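Local coordinates for protein BtGH115A (Bacteroides thetaiotaomicron, PDB 5BY3) that is a 4-O-methyl-alpha-glucuronidase of glycoside hydrolase family 115 with specificity for decorated arabinogalactans, at residues 671-675 / 759-764. Sequence-based numbering, arbitrary orientation.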
loop_
_atom_site.group_PDB
_atom_site.type_symbol
_atom_site.label_atom_id
_atom_site.label_comp_id
_atom_site.label_asym_id
_atom_site.label_seq_id
_atom_site.Cartn_x
_atom_site.Cartn_y
_atom_site.Cartn_z
ATOM N N GLU A 671 6.034 15.833 -14.296
ATOM C CA GLU A 671 4.908 16.713 -13.968
ATOM C C GLU A 671 5.055 18.048 -14.665
ATOM O O GLU A 671 6.062 18.720 -14.500
ATOM C CB GLU A 671 4.779 16.932 -12.458
ATOM C CG GLU A 671 3.601 17.839 -12.087
ATOM C CD GLU A 671 3.585 18.280 -10.621
ATOM O OE1 GLU A 671 4.655 18.247 -9.960
ATOM O OE2 GLU A 671 2.494 18.691 -10.135
ATOM N N ILE A 672 4.064 18.422 -15.461
ATOM C CA ILE A 672 4.037 19.769 -16.036
ATOM C C ILE A 672 3.151 20.559 -15.118
ATOM O O ILE A 672 1.963 20.259 -14.994
ATOM C CB ILE A 672 3.485 19.803 -17.469
ATOM C CG1 ILE A 672 4.210 18.780 -18.337
ATOM C CG2 ILE A 672 3.593 21.203 -18.049
ATOM C CD1 ILE A 672 3.489 18.448 -19.634
ATOM N N LYS A 673 3.737 21.546 -14.450
ATOM C CA LYS A 673 2.989 22.356 -13.488
ATOM C C LYS A 673 1.980 23.166 -14.275
ATOM O O LYS A 673 2.166 23.390 -15.487
ATOM C CB LYS A 673 3.909 23.278 -12.661
ATOM C CG LYS A 673 4.995 22.592 -11.834
ATOM C CD LYS A 673 4.408 21.781 -10.686
ATOM C CE LYS A 673 5.453 21.403 -9.642
ATOM N NZ LYS A 673 4.822 20.635 -8.521
ATOM N N LYS A 674 0.903 23.553 -13.590
ATOM C CA LYS A 674 -0.162 24.413 -14.119
ATOM C C LYS A 674 0.460 25.621 -14.805
ATOM O O LYS A 674 1.402 26.214 -14.280
ATOM C CB LYS A 674 -1.083 24.869 -12.970
ATOM C CG LYS A 674 -2.384 25.525 -13.401
ATOM C CD LYS A 674 -3.286 25.742 -12.202
ATOM C CE LYS A 674 -4.284 26.860 -12.490
ATOM N NZ LYS A 674 -5.351 26.963 -11.457
ATOM N N GLY A 675 -0.043 25.946 -15.991
ATOM C CA GLY A 675 0.455 27.084 -16.768
ATOM C C GLY A 675 1.781 26.895 -17.491
ATOM O O GLY A 675 2.120 27.730 -18.324
ATOM N N ILE A 759 2.559 21.285 -25.775
ATOM C CA ILE A 759 1.651 20.738 -24.725
ATOM C C ILE A 759 1.698 21.596 -23.446
ATOM O O ILE A 759 2.721 21.637 -22.751
ATOM C CB ILE A 759 1.966 19.240 -24.414
ATOM C CG1 ILE A 759 1.724 18.372 -25.656
ATOM C CG2 ILE A 759 1.117 18.726 -23.260
ATOM C CD1 ILE A 759 2.633 17.171 -25.783
ATOM N N LYS A 760 0.600 22.282 -23.149
ATOM C CA LYS A 760 0.516 23.146 -21.972
ATOM C C LYS A 760 -0.440 22.586 -20.902
ATOM O O LYS A 760 -1.556 22.173 -21.230
ATOM C CB LYS A 760 0.073 24.547 -22.399
ATOM C CG LYS A 760 0.148 25.586 -21.295
ATOM C CD LYS A 760 -0.189 26.977 -21.790
ATOM C CE LYS A 760 -0.495 27.878 -20.612
ATOM N NZ LYS A 760 -0.338 29.323 -20.947
ATOM N N ALA A 761 -0.020 22.593 -19.635
ATOM C CA ALA A 761 -0.892 22.164 -18.548
ATOM C C ALA A 761 -1.804 23.289 -18.091
ATOM O O ALA A 761 -1.314 24.380 -17.756
ATOM C CB ALA A 761 -0.073 21.686 -17.369
ATOM N N LEU A 762 -3.110 23.007 -18.032
ATOM C CA LEU A 762 -4.116 23.930 -17.485
ATOM C C LEU A 762 -4.493 23.685 -16.024
ATOM O O LEU A 762 -4.961 24.601 -15.346
ATOM C CB LEU A 762 -5.389 23.915 -18.345
ATOM C CG LEU A 762 -5.577 24.973 -19.446
ATOM C CD1 LEU A 762 -4.283 25.364 -20.160
ATOM C CD2 LEU A 762 -6.614 24.459 -20.444
ATOM N N ASP A 763 -4.308 22.452 -15.550
ATOM C CA ASP A 763 -4.646 22.096 -14.171
ATOM C C ASP A 763 -3.440 21.564 -13.439
ATOM O O ASP A 763 -2.380 21.335 -14.060
ATOM C CB ASP A 763 -5.820 21.115 -14.139
ATOM C CG ASP A 763 -7.070 21.704 -14.764
ATOM O OD1 ASP A 763 -7.651 22.652 -14.173
ATOM O OD2 ASP A 763 -7.464 21.242 -15.854
ATOM N N GLU A 764 -3.616 21.370 -12.127
ATOM C CA GLU A 764 -2.546 21.014 -11.209
ATOM C C GLU A 764 -1.761 19.727 -11.568
ATOM O O GLU A 764 -0.676 19.826 -12.180
ATOM C CB GLU A 764 -3.051 21.023 -9.765
ATOM C CG GLU A 764 -1.954 21.344 -8.750
ATOM C CD GLU A 764 -2.436 22.208 -7.594
ATOM O OE1 GLU A 764 -3.289 23.089 -7.814
ATOM O OE2 GLU A 764 -1.953 22.018 -6.460
#
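Two loops, with the strand ends that lead into them, pass between the antiparallel sheets of the C-terminal beta domain and meet here. Residues 671-675 lead from strand 670-672 into strand 677-682, and residues 759-764 lead from strand 755-761 into strand 766-772. The one hydrogen bond between them runs from Gly675 N to Ala761 O (2.7 Å), with an N-H...O angle of 145° and the donor tilted 28° from the carbonyl plane. Beside this bond the Ala761 methyl points toward residues 671-675. Ala761 CB lies 3.4 Å from both Ile672 O and Lys673 O and meets Ile672 CG2 at 3.8 Å. With CG1 beside the backbone N and anti to the carbonyl carbon (chi1 -51°), Ile672 splits its two branches, CG2 going to Ala761 and CD1 approaching Ile759 CG2 at 4.3 Å. Lys674, extended along its length, lays its methylenes over the Leu762-Asp763 backbone, with Lys674 CG 3.4 Å from Leu762 O. Lys760 CE comes within 3.5 Å of Gly675 O. Lys673 NZ reaches back to Glu671 OE1 (2.8 Å) in a salt bridge, entering from above the carboxylate plane. An alanine at Glu671 would probably leave the Lys673 ammonium without this mate and its long chain freer to turn. Asp763 OD2 forms a salt bridge with Arg708 of strand 708-713. Backbone bonds tie Ile672 to Val766 of strand 766-772 and Ile759 to Leu678 of strand 677-682.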